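Local structure of 2-dehydropantoate 2-reductase (Bacillus subtilis, 3EGO) at residues V75-Q79 with Q258-A263; N100-H106 with A263-Y267; Y118-V122 with L177-K181; A186-L191 with F211-F216; E218-I222 with L277-L282. The protein probably catalyses the NADPH-dependent reduction of ketopantoate (2-dehydropantoate) to pantoate, a step on the route to pantothenate. One frame throughout, in Å; residues are numbered along the deposited sequence.

Contact 1 (V75-Q79 with Q258-A263)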
# COMPACT_ATOMS: atom_id res chain seq x y z
N VAL A 75 10.24 23.23 -10.51
CA VAL A 75 10.78 22.30 -9.49
C VAL A 75 9.71 21.54 -8.73
O VAL A 75 8.57 21.98 -8.65
CB VAL A 75 11.67 23.00 -8.42
CG1 VAL A 75 12.74 23.83 -9.07
CG2 VAL A 75 10.82 23.81 -7.42
N LYS A 76 10.10 20.41 -8.18
CA LYS A 76 9.25 19.64 -7.29
C LYS A 76 8.89 20.43 -6.03
O LYS A 76 9.70 21.22 -5.52
CB LYS A 76 9.94 18.34 -6.91
CG LYS A 76 10.07 17.36 -8.08
N GLN A 77 7.69 20.19 -5.53
CA GLN A 77 7.16 20.90 -4.35
C GLN A 77 8.15 20.99 -3.20
O GLN A 77 8.22 22.02 -2.53
CB GLN A 77 5.90 20.24 -3.84
CG GLN A 77 5.54 20.67 -2.44
CD GLN A 77 4.91 19.56 -1.64
OE1 GLN A 77 4.02 18.88 -2.14
NE2 GLN A 77 5.37 19.36 -0.41
N HIS A 78 8.89 19.91 -2.97
CA HIS A 78 9.78 19.83 -1.82
C HIS A 78 10.88 20.90 -1.86
O HIS A 78 11.38 21.31 -0.80
CB HIS A 78 10.41 18.44 -1.75
CG HIS A 78 9.84 17.47 -2.73
ND1 HIS A 78 10.59 16.89 -3.73
CD2 HIS A 78 8.58 16.98 -2.88
CE1 HIS A 78 9.82 16.08 -4.44
NE2 HIS A 78 8.60 16.12 -3.95
N GLN A 79 11.25 21.34 -3.06
CA GLN A 79 12.28 22.38 -3.18
C GLN A 79 11.62 23.74 -3.35
O GLN A 79 12.30 24.75 -3.51
CB GLN A 79 13.19 22.13 -4.38
CG GLN A 79 13.11 20.74 -4.97
CD GLN A 79 13.72 20.70 -6.37
OE1 GLN A 79 13.25 19.98 -7.25
NE2 GLN A 79 14.77 21.50 -6.57
N GLN A 258 10.94 10.40 -2.96
CA GLN A 258 9.81 11.15 -2.47
C GLN A 258 8.80 11.29 -3.61
O GLN A 258 9.17 11.41 -4.79
CB GLN A 258 10.22 12.53 -1.96
CG GLN A 258 9.31 13.03 -0.85
CD GLN A 258 9.61 14.45 -0.41
OE1 GLN A 258 10.67 15.01 -0.71
NE2 GLN A 258 8.66 15.05 0.31
N THR A 259 7.53 11.23 -3.26
CA THR A 259 6.50 11.31 -4.27
C THR A 259 5.89 12.71 -4.26
O THR A 259 6.27 13.56 -3.45
CB THR A 259 5.38 10.30 -3.99
OG1 THR A 259 4.58 10.82 -2.93
CG2 THR A 259 5.93 8.96 -3.60
N GLU A 260 4.94 12.94 -5.15
CA GLU A 260 4.16 14.18 -5.13
C GLU A 260 2.87 14.03 -4.30
O GLU A 260 1.87 14.68 -4.61
CB GLU A 260 3.81 14.56 -6.55
CG GLU A 260 5.03 14.69 -7.46
CD GLU A 260 4.66 14.97 -8.92
OE1 GLU A 260 3.66 14.39 -9.42
OE2 GLU A 260 5.37 15.77 -9.54
N ALA A 261 2.86 13.12 -3.33
CA ALA A 261 1.67 12.95 -2.46
C ALA A 261 1.23 14.27 -1.81
O ALA A 261 0.02 14.59 -1.73
CB ALA A 261 1.95 11.87 -1.37
N ASP A 262 2.17 15.05 -1.32
CA ASP A 262 1.74 16.27 -0.62
C ASP A 262 1.09 17.26 -1.57
O ASP A 262 0.11 17.92 -1.20
CB ASP A 262 2.90 16.96 0.09
CG ASP A 262 3.39 16.19 1.28
OD1 ASP A 262 2.64 15.35 1.82
OD2 ASP A 262 4.55 16.44 1.67
N ALA A 263 1.62 17.35 -2.79
CA ALA A 263 1.13 18.33 -3.77
C ALA A 263 -0.17 17.88 -4.43
O ALA A 263 -0.99 18.71 -4.81
CB ALA A 263 2.19 18.61 -4.83
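The imidazole of His78 is covered on one face by the terminal amide of Gln258, the two planes stacked at 29°. Gln258 OE1 lies over the rim of the ring rather than its middle, 3.3 Å from His78 CG, and the two side chains run past each other in opposite directions. At the other end of the ring His78 NE2 makes a long, weak hydrogen bond to Thr259 O, 3.5 Å. Imidazole suits the place because it offers an N-H and a flat surface at once. Next to it the amide of Gln77 lies nearly coplanar with the carboxylate of Asp262. Gln77 reaches over with CG anti to its backbone nitrogen (chi1 164°), and its OE1 comes 3.1 Å from Asp262 CB and 3.3 Å from Ala263 CB; the small methyl of Ala263 lets the amide come this near. Asp262 spends its charge on its own domain, in a salt bridge to Lys290 and a hydrogen bond to Tyr286. Thr259 OG1 accepts from Ala261 N at 2.9 Å, an ST turn just where the helix begins. Glu260, at the N-cap and inferred by similarity to bind NADP(+), is hydrogen-bonded through OE2 to Asn100. The contact sets the loop between strand 70-73 and helix 80-86, in the nucleotide-binding domain, against the start of helix 261-274, with helices 248-255 and 280-291 packed on Thr259 just before it.

Contact 2 (N100-H106 with A263-Y267)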
# COMPACT_ATOMS: atom_id res chain seq x y z
N ASN A 100 3.47 20.44 -10.68
CA ASN A 100 2.44 19.40 -10.66
C ASN A 100 1.72 19.47 -9.33
O ASN A 100 2.32 19.83 -8.31
CB ASN A 100 3.05 18.01 -10.83
CG ASN A 100 3.63 17.79 -12.21
OD1 ASN A 100 3.09 18.25 -13.21
ND2 ASN A 100 4.75 17.05 -12.27
N GLY A 101 0.43 19.14 -9.32
CA GLY A 101 -0.34 19.24 -8.10
C GLY A 101 -0.81 20.66 -7.85
O GLY A 101 -0.64 21.52 -8.71
N MET A 102 -1.40 20.89 -6.68
CA MET A 102 -1.95 22.19 -6.32
C MET A 102 -1.52 22.65 -4.93
O MET A 102 -2.02 23.66 -4.46
CB MET A 102 -3.50 22.20 -6.45
CG MET A 102 -4.04 22.26 -7.92
SD MET A 102 -5.85 22.21 -8.17
CE MET A 102 -6.17 23.93 -7.74
N GLY A 103 -0.58 21.95 -4.30
CA GLY A 103 -0.06 22.35 -2.98
C GLY A 103 0.55 23.75 -3.00
O GLY A 103 0.55 24.45 -1.97
N HIS A 104 1.06 24.18 -4.15
CA HIS A 104 1.65 25.52 -4.25
C HIS A 104 0.59 26.60 -4.21
O HIS A 104 0.87 27.75 -3.87
CB HIS A 104 2.53 25.69 -5.51
CG HIS A 104 1.80 25.50 -6.80
ND1 HIS A 104 1.13 24.33 -7.12
CD2 HIS A 104 1.68 26.30 -7.89
CE1 HIS A 104 0.62 24.43 -8.33
NE2 HIS A 104 0.94 25.62 -8.82
N ILE A 105 -0.63 26.21 -4.56
CA ILE A 105 -1.76 27.14 -4.61
C ILE A 105 -2.05 27.68 -3.21
O ILE A 105 -2.35 28.85 -3.06
CB ILE A 105 -3.00 26.46 -5.21
CG1 ILE A 105 -2.74 26.09 -6.68
CG2 ILE A 105 -4.21 27.35 -5.06
CD1 ILE A 105 -2.30 27.29 -7.55
N HIS A 106 -1.90 26.84 -2.18
CA HIS A 106 -2.02 27.32 -0.80
C HIS A 106 -0.88 28.30 -0.43
O HIS A 106 -1.11 29.31 0.25
CB HIS A 106 -2.14 26.15 0.20
CG HIS A 106 -3.42 25.39 0.09
ND1 HIS A 106 -3.49 24.02 0.21
CD2 HIS A 106 -4.69 25.80 -0.15
CE1 HIS A 106 -4.75 23.62 0.06
NE2 HIS A 106 -5.50 24.69 -0.16
N ALA A 263 1.62 17.35 -2.79
CA ALA A 263 1.13 18.33 -3.77
C ALA A 263 -0.17 17.88 -4.43
O ALA A 263 -0.99 18.71 -4.81
CB ALA A 263 2.19 18.61 -4.83
N ILE A 264 -0.36 16.59 -4.56
CA ILE A 264 -1.58 16.07 -5.15
C ILE A 264 -2.63 15.80 -4.08
O ILE A 264 -3.75 16.35 -4.13
CB ILE A 264 -1.34 14.78 -5.94
CG1 ILE A 264 -0.38 15.02 -7.12
CG2 ILE A 264 -2.64 14.17 -6.42
CD1 ILE A 264 -1.05 15.50 -8.36
N ILE A 265 -2.29 14.93 -3.13
CA ILE A 265 -3.30 14.47 -2.18
C ILE A 265 -3.41 15.40 -1.01
O ILE A 265 -4.53 15.66 -0.54
CB ILE A 265 -3.01 13.04 -1.62
CG1 ILE A 265 -2.66 12.05 -2.74
CG2 ILE A 265 -4.22 12.55 -0.80
CD1 ILE A 265 -1.99 10.79 -2.21
N GLY A 266 -2.26 15.85 -0.50
CA GLY A 266 -2.17 16.69 0.70
C GLY A 266 -2.96 17.98 0.52
O GLY A 266 -3.50 18.57 1.49
N TYR A 267 -3.04 18.43 -0.72
CA TYR A 267 -3.85 19.63 -1.00
C TYR A 267 -5.36 19.37 -0.88
O TYR A 267 -6.11 20.19 -0.31
CB TYR A 267 -3.48 20.19 -2.37
CG TYR A 267 -4.51 21.14 -2.92
CD1 TYR A 267 -4.42 22.50 -2.68
CD2 TYR A 267 -5.54 20.68 -3.69
CE1 TYR A 267 -5.35 23.38 -3.19
CE2 TYR A 267 -6.48 21.55 -4.22
CZ TYR A 267 -6.39 22.90 -3.95
OH TYR A 267 -7.32 23.79 -4.45
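Tyr267 and Met102 form the dense half of this contact, the phenol ring lying flat on the methionine. Met102 CB sits over the centre of the Tyr267 ring, 3.6 Å from the centroid and 4° off the normal, a CH-pi contact. The chain then bends at chi3 (78°), carrying CE to 3.5 Å from Tyr267 OH, while SD keeps an oblique Met-aromatic contact. A long, flexible thioether can follow a ring in this way. The backbones also come close: Met102 N lies 2.9 Å from Ala263 O. Gly101 has no side chain to collide with that carbonyl, and its backbone angles themselves call for glycine. The His106 and Tyr267 rings are near parallel but slid apart, and are modelled too close to interpret further; His106 NE2 is hydrogen-bonded to Glu271.

The loose, solvent side is at Asn100, which is exposed and whose end leads away from helix 261-274. It faces the cleft, where by similarity it binds NADP(+) and substrate. Ala263 O, in the wider pi-type turn 263-266, receives one sound hydrogen bond from Met102 N-H and one weak one from Gly103 N-H, linking the two domains through backbone atoms.

Contact 3 (Y118-V122 with L177-K181)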
# COMPACT_ATOMS: atom_id res chain seq x y z
N TYR A 118 1.44 33.88 -12.43
CA TYR A 118 0.76 33.07 -13.40
C TYR A 118 0.95 31.61 -13.03
O TYR A 118 1.97 31.23 -12.43
CB TYR A 118 1.29 33.36 -14.82
CG TYR A 118 1.24 34.85 -15.12
CD1 TYR A 118 0.06 35.46 -15.58
CD2 TYR A 118 2.33 35.65 -14.87
CE1 TYR A 118 0.01 36.85 -15.80
CE2 TYR A 118 2.30 37.03 -15.09
CZ TYR A 118 1.14 37.62 -15.56
OH TYR A 118 1.14 38.99 -15.76
N VAL A 119 0.01 30.81 -13.47
CA VAL A 119 -0.07 29.43 -13.10
C VAL A 119 -0.42 28.64 -14.38
O VAL A 119 -1.18 29.13 -15.19
CB VAL A 119 -1.19 29.43 -12.00
CG1 VAL A 119 -2.51 28.81 -12.41
CG2 VAL A 119 -0.64 29.24 -10.53
N GLY A 120 0.16 27.46 -14.57
CA GLY A 120 -0.14 26.67 -15.78
C GLY A 120 0.14 25.20 -15.67
O GLY A 120 0.67 24.73 -14.68
N ILE A 121 -0.26 24.46 -16.69
CA ILE A 121 -0.01 23.05 -16.73
C ILE A 121 0.76 22.71 -17.98
O ILE A 121 0.66 23.39 -19.02
CB ILE A 121 -1.29 22.23 -16.68
CG1 ILE A 121 -2.19 22.57 -17.88
CG2 ILE A 121 -2.04 22.48 -15.34
CD1 ILE A 121 -3.42 21.67 -17.91
N VAL A 122 1.53 21.64 -17.88
CA VAL A 122 2.36 21.21 -18.99
C VAL A 122 1.77 19.91 -19.50
O VAL A 122 1.78 18.91 -18.77
CB VAL A 122 3.78 20.92 -18.51
CG1 VAL A 122 4.61 20.28 -19.64
CG2 VAL A 122 4.43 22.19 -17.95
N LEU A 177 -8.57 25.24 -14.92
CA LEU A 177 -7.40 24.67 -15.62
C LEU A 177 -6.69 23.60 -14.74
O LEU A 177 -6.50 22.43 -15.13
CB LEU A 177 -6.44 25.81 -16.00
CG LEU A 177 -5.23 25.30 -16.81
CD1 LEU A 177 -5.63 24.44 -18.01
CD2 LEU A 177 -4.39 26.48 -17.24
N LEU A 178 -6.30 24.03 -13.56
CA LEU A 178 -5.51 23.20 -12.62
C LEU A 178 -6.26 22.02 -12.03
O LEU A 178 -5.73 20.90 -11.91
CB LEU A 178 -4.92 24.06 -11.48
CG LEU A 178 -3.98 25.24 -11.79
CD1 LEU A 178 -2.94 25.50 -10.72
CD2 LEU A 178 -3.31 25.13 -13.10
N THR A 179 -7.52 22.26 -11.64
CA THR A 179 -8.29 21.21 -11.01
C THR A 179 -8.59 20.19 -12.05
O THR A 179 -8.72 19.03 -11.76
CB THR A 179 -9.66 21.70 -10.43
OG1 THR A 179 -10.45 22.29 -11.49
CG2 THR A 179 -9.44 22.66 -9.31
N GLY A 180 -8.68 20.62 -13.30
CA GLY A 180 -9.04 19.68 -14.35
C GLY A 180 -7.97 18.65 -14.56
O GLY A 180 -8.22 17.53 -15.01
N LYS A 181 -6.73 19.02 -14.27
CA LYS A 181 -5.62 18.07 -14.37
C LYS A 181 -5.49 17.32 -13.02
O LYS A 181 -5.18 16.13 -12.99
CB LYS A 181 -4.34 18.82 -14.72
CG LYS A 181 -3.05 17.94 -14.76
CD LYS A 181 -1.85 18.73 -15.33
CE LYS A 181 -0.52 18.18 -14.78
NZ LYS A 181 -0.49 16.68 -14.89
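Lys181 NZ, the proton donor by similarity, is hydrogen-bonded to Asn185 OD1 one turn further along its helix, while its aliphatic chain lies against Ile121. Lys181 CD is 3.8 Å from Ile121 CG2, the two side chains sliding past each other in opposite directions. CG stands anti to the backbone nitrogen (chi1 176°) and the chain stays extended until it bends at chi4, so the methylenes lean on the strand and the amine passes beyond it. A lysine suits the site because its aliphatic stem can be packed while its end remains polar.

Ile121 is the central residue, and its branches go to different partners. CD1 meets Leu177 CD1 at 3.5 Å, whereas CG2 lies 3.7 Å from Leu178 CD2. Its chi1 of 60° turns the ethyl branch towards Leu177 and leaves CG2 for Leu178 and Lys181. Val119 completes the row, its CG1 set 3.7 Å from Leu178 CD1, and Ile105 packs on both. Strand and helix approach to 8.4 Å between axes at 32°. This is apolar packing of a Rossmann-type sheet on the long helix 174-195 that opens the C-terminal domain, beside the probable active site.

Contact 4 (A186-L191 with F211-F216)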
# COMPACT_ATOMS: atom_id res chain seq x y z
N ALA A 186 -5.08 12.67 -9.16
CA ALA A 186 -5.46 12.22 -7.82
C ALA A 186 -6.15 10.85 -7.87
O ALA A 186 -6.01 10.06 -6.95
CB ALA A 186 -6.37 13.27 -7.18
N CYS A 187 -6.89 10.56 -8.93
CA CYS A 187 -7.59 9.29 -9.04
C CYS A 187 -6.73 8.16 -9.52
O CYS A 187 -6.97 7.00 -9.14
CB CYS A 187 -8.78 9.38 -9.99
SG CYS A 187 -10.06 10.41 -9.42
N ILE A 188 -5.77 8.46 -10.39
CA ILE A 188 -4.96 7.40 -10.97
C ILE A 188 -3.69 7.11 -10.18
O ILE A 188 -3.34 5.95 -9.97
CB ILE A 188 -4.53 7.69 -12.42
CG1 ILE A 188 -5.74 7.77 -13.36
CG2 ILE A 188 -3.55 6.60 -12.91
CD1 ILE A 188 -5.38 8.27 -14.84
N ASN A 189 -2.98 8.16 -9.77
CA ASN A 189 -1.60 8.00 -9.23
C ASN A 189 -1.41 7.27 -7.88
O ASN A 189 -0.58 6.36 -7.76
CB ASN A 189 -0.91 9.37 -9.20
CG ASN A 189 -0.55 9.88 -10.62
OD1 ASN A 189 -1.01 9.35 -11.63
ND2 ASN A 189 0.27 10.92 -10.69
N PRO A 190 -2.13 7.72 -6.83
CA PRO A 190 -2.08 7.04 -5.55
C PRO A 190 -2.52 5.60 -5.68
O PRO A 190 -1.91 4.74 -5.05
CB PRO A 190 -3.11 7.82 -4.70
CG PRO A 190 -3.26 9.17 -5.36
CD PRO A 190 -2.97 8.95 -6.82
N LEU A 191 -3.56 5.33 -6.48
CA LEU A 191 -4.08 3.97 -6.58
C LEU A 191 -3.12 3.03 -7.23
O LEU A 191 -2.95 1.89 -6.76
CB LEU A 191 -5.40 3.91 -7.37
CG LEU A 191 -6.69 3.93 -6.56
CD1 LEU A 191 -6.87 5.28 -5.91
CD2 LEU A 191 -7.88 3.64 -7.46
N PHE A 211 -13.19 1.27 -6.59
CA PHE A 211 -12.41 2.04 -5.62
C PHE A 211 -11.99 3.40 -6.18
O PHE A 211 -12.11 4.42 -5.51
CB PHE A 211 -11.20 1.22 -5.16
CG PHE A 211 -10.55 1.75 -3.92
CD1 PHE A 211 -10.78 1.15 -2.68
CD2 PHE A 211 -9.70 2.84 -3.99
CE1 PHE A 211 -10.17 1.65 -1.52
CE2 PHE A 211 -9.05 3.34 -2.83
CZ PHE A 211 -9.31 2.75 -1.59
N MET A 212 -11.50 3.43 -7.43
CA MET A 212 -11.24 4.73 -8.09
C MET A 212 -12.45 5.68 -8.06
O MET A 212 -12.30 6.88 -7.80
CB MET A 212 -10.75 4.55 -9.54
CG MET A 212 -9.93 5.77 -10.07
SD MET A 212 -9.10 5.60 -11.68
CE MET A 212 -10.43 5.02 -12.70
N LYS A 213 -13.63 5.15 -8.34
CA LYS A 213 -14.85 5.98 -8.33
C LYS A 213 -15.09 6.61 -6.97
O LYS A 213 -15.46 7.79 -6.86
CB LYS A 213 -16.05 5.15 -8.75
CG LYS A 213 -17.17 5.96 -9.39
CD LYS A 213 -18.38 5.09 -9.61
CE LYS A 213 -19.57 5.93 -10.08
NZ LYS A 213 -20.58 5.03 -10.72
N LEU A 214 -14.86 5.82 -5.91
CA LEU A 214 -14.99 6.32 -4.55
C LEU A 214 -14.01 7.44 -4.27
O LEU A 214 -14.33 8.43 -3.60
CB LEU A 214 -14.79 5.17 -3.54
CG LEU A 214 -15.88 4.11 -3.42
CD1 LEU A 214 -15.46 3.03 -2.43
CD2 LEU A 214 -17.20 4.78 -3.00
N VAL A 215 -12.78 7.27 -4.76
CA VAL A 215 -11.80 8.35 -4.66
C VAL A 215 -12.27 9.56 -5.51
O VAL A 215 -12.24 10.70 -5.05
CB VAL A 215 -10.40 7.89 -5.13
CG1 VAL A 215 -9.44 9.05 -5.18
CG2 VAL A 215 -9.86 6.82 -4.14
N PHE A 216 -12.72 9.30 -6.72
CA PHE A 216 -13.20 10.43 -7.57
C PHE A 216 -14.29 11.27 -6.85
O PHE A 216 -14.26 12.51 -6.79
CB PHE A 216 -13.75 9.86 -8.88
CG PHE A 216 -14.39 10.91 -9.75
CD1 PHE A 216 -13.60 11.66 -10.61
CD2 PHE A 216 -15.75 11.17 -9.67
CE1 PHE A 216 -14.18 12.66 -11.41
CE2 PHE A 216 -16.34 12.16 -10.47
CZ PHE A 216 -15.54 12.89 -11.33
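Ala186, midway along helix 174-195, opens a helix-helix packing of the all-helical C-terminal domain, in which segments 186-191 and 211-216 of helices 174-195 and 206-223 cross at 127° with axes 9.3 Å apart. Its carbonyl oxygen lies near Val215 CG1 and has no hydrogen-bonding partner in the model, since the nitrogen one turn on, that of Pro190, carries no hydrogen. Cys187 follows with its sulfur anti to the carbonyl carbon (chi1 -67°), which sends SG between the helices to 3.6 Å from Phe216 CA; the sulfur then sits at the edge of the Phe216 ring, close to its plane. Its compact thiol suits a place where the backbones come near each other. Cys187 O is likewise buried without a partner, the bond from Leu191 N being lost through the kink, and Met212 lays CG against it at 3.3 Å.

Ile188 turns away, only CG1 nearing Met212 SD; Asn189, substrate-binding by similarity, lies round the helix. Leu191 divides its branches: CD1 slides along Val215, 3.8 Å from CG2, while CD2 settles 3.6 Å from Met212 CA and reaches Phe211 CD2 at 4.0 Å, on a ring that stacks with Phe284 of the second subunit.

Contact 5 (E218-I222 with L277-L282)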
# COMPACT_ATOMS: atom_id res chain seq x y z
N GLU A 218 -14.97 11.73 -3.69
CA GLU A 218 -14.44 12.62 -2.67
C GLU A 218 -13.74 13.83 -3.27
O GLU A 218 -13.97 14.97 -2.87
CB GLU A 218 -13.42 11.88 -1.77
CG GLU A 218 -13.94 10.62 -1.15
CD GLU A 218 -12.93 9.93 -0.23
OE1 GLU A 218 -11.70 10.18 -0.32
OE2 GLU A 218 -13.39 9.12 0.59
N ALA A 219 -12.82 13.56 -4.19
CA ALA A 219 -12.01 14.63 -4.76
C ALA A 219 -12.89 15.61 -5.50
O ALA A 219 -12.74 16.81 -5.37
CB ALA A 219 -10.97 14.04 -5.74
N CYS A 220 -13.82 15.06 -6.28
CA CYS A 220 -14.76 15.86 -7.06
C CYS A 220 -15.52 16.86 -6.18
O CYS A 220 -15.57 18.06 -6.49
CB CYS A 220 -15.68 14.95 -7.87
SG CYS A 220 -16.92 15.78 -8.93
N ARG A 221 -16.08 16.38 -5.07
CA ARG A 221 -16.75 17.28 -4.12
C ARG A 221 -15.83 18.31 -3.46
O ARG A 221 -16.21 19.49 -3.33
CB ARG A 221 -17.51 16.49 -3.05
CG ARG A 221 -18.20 17.37 -2.01
CD ARG A 221 -19.19 18.40 -2.66
NE ARG A 221 -19.73 19.33 -1.66
CZ ARG A 221 -19.10 20.43 -1.26
NH1 ARG A 221 -17.94 20.77 -1.81
NH2 ARG A 221 -19.64 21.21 -0.33
N ILE A 222 -14.64 17.90 -3.03
CA ILE A 222 -13.71 18.82 -2.39
C ILE A 222 -13.35 19.98 -3.34
O ILE A 222 -13.25 21.15 -2.93
CB ILE A 222 -12.38 18.08 -1.97
CG1 ILE A 222 -12.63 17.11 -0.80
CG2 ILE A 222 -11.31 19.04 -1.61
CD1 ILE A 222 -11.61 15.93 -0.73
N LEU A 277 -15.44 18.44 5.11
CA LEU A 277 -15.78 17.33 4.25
C LEU A 277 -14.96 16.10 4.64
O LEU A 277 -13.86 16.21 5.19
CB LEU A 277 -15.50 17.68 2.78
CG LEU A 277 -16.50 18.57 2.03
CD1 LEU A 277 -15.84 19.14 0.72
CD2 LEU A 277 -17.75 17.77 1.72
N ASP A 278 -15.49 14.94 4.32
CA ASP A 278 -14.80 13.72 4.61
C ASP A 278 -13.98 13.32 3.39
O ASP A 278 -14.32 13.62 2.23
CB ASP A 278 -15.80 12.63 5.01
CG ASP A 278 -16.39 12.88 6.42
OD1 ASP A 278 -15.69 13.45 7.30
OD2 ASP A 278 -17.57 12.52 6.62
N ALA A 279 -12.87 12.65 3.65
CA ALA A 279 -11.95 12.27 2.59
C ALA A 279 -11.25 11.03 3.10
O ALA A 279 -10.03 10.99 3.11
CB ALA A 279 -10.94 13.36 2.42
N VAL A 280 -12.05 10.05 3.53
CA VAL A 280 -11.50 8.84 4.16
C VAL A 280 -10.61 8.03 3.21
O VAL A 280 -9.57 7.52 3.64
CB VAL A 280 -12.58 7.92 4.75
CG1 VAL A 280 -13.42 7.30 3.68
CG2 VAL A 280 -11.93 6.83 5.58
N HIS A 281 -11.01 7.90 1.95
CA HIS A 281 -10.19 7.14 1.00
C HIS A 281 -8.93 7.90 0.67
O HIS A 281 -7.84 7.33 0.70
CB HIS A 281 -10.97 6.82 -0.25
CG HIS A 281 -12.18 5.99 0.01
ND1 HIS A 281 -13.39 6.54 0.38
CD2 HIS A 281 -12.36 4.65 -0.01
CE1 HIS A 281 -14.27 5.57 0.56
NE2 HIS A 281 -13.66 4.41 0.34
N LEU A 282 -9.06 9.17 0.34
CA LEU A 282 -7.86 10.01 0.16
C LEU A 282 -6.92 9.98 1.38
O LEU A 282 -5.70 10.01 1.25
CB LEU A 282 -8.28 11.46 -0.16
CG LEU A 282 -8.87 11.67 -1.56
CD1 LEU A 282 -9.61 12.99 -1.60
CD2 LEU A 282 -7.77 11.67 -2.60
O HOH W 1 -15.46 14.77 0.06
O HOH W 2 -15.14 10.01 2.90
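The carboxylate of Glu218 receives three hydrogen bonds from the first turn of helix 280-291. Leu282 N donates to Glu218 OE1 at 2.9 Å in a nearly straight line (171°), and His281 N donates to Glu218 OE2 at 3.0 Å; each oxygen uses its syn lone pair. His281 ND1 adds a short bond of 2.6 Å to the same OE2, coming from well above the carboxylate plane although the oxygen lies in the plane of the imidazole. Ala279 is the N-cap residue and has no side-chain oxygen to offer, so the acid from another helix meets the N-H groups of the first turn; the helix end would probably favour its negative charge. Glu218 reaches them with an extended chain, chi2 -178°.

One water extends this shell, donating to Glu218 OE2 and accepting from Val280 N; a second, apart from the carboxylate, donates to Glu218 O and Asp278 O.

Behind the polar group is an apolar layer. Ile222 CD1 meets Leu282 CD1 tip to tip at 3.7 Å and also touches the methyl of Ala279. Leu277 CD1 packs on Ile222 and lies over one face of the Arg221 guanidinium, 3.7 Å from NH1, a nitrogen that is hydrogen-bonded to Gln275.

His281 is fixed on its far side too: its NE2 is hydrogen-bonded to His281 of the second subunit, and Phe211 meets the ring edge to face. The contact ties the end of helix 206-223 to the start of helix 280-291 at the dimer interface, with helix 261-274 packed against Ile222 and Leu282.

In the fold
Contacts 1, 2 and 3 join the nucleotide-binding domain to the helical C-terminal domain around the probable active-site cleft. Contacts 1 and 2 share Ala263 and lie about 8 Å apart between centres. Contact 3, about 11 Å from contact 2, places Lys181 near Asn100, and Ile105 CD1 packs on Leu178 CD1 at 3.7 Å. Helix 174-195 runs from contact 3 to contact 4, about 19 Å between centres, carrying Lys181, Asn185 and Asn189. Contacts 4 and 5, about 10 Å apart, share helix 206-223 and both touch the second subunit, so that contact 4 reaches from the probable substrate residues to the dimer interface.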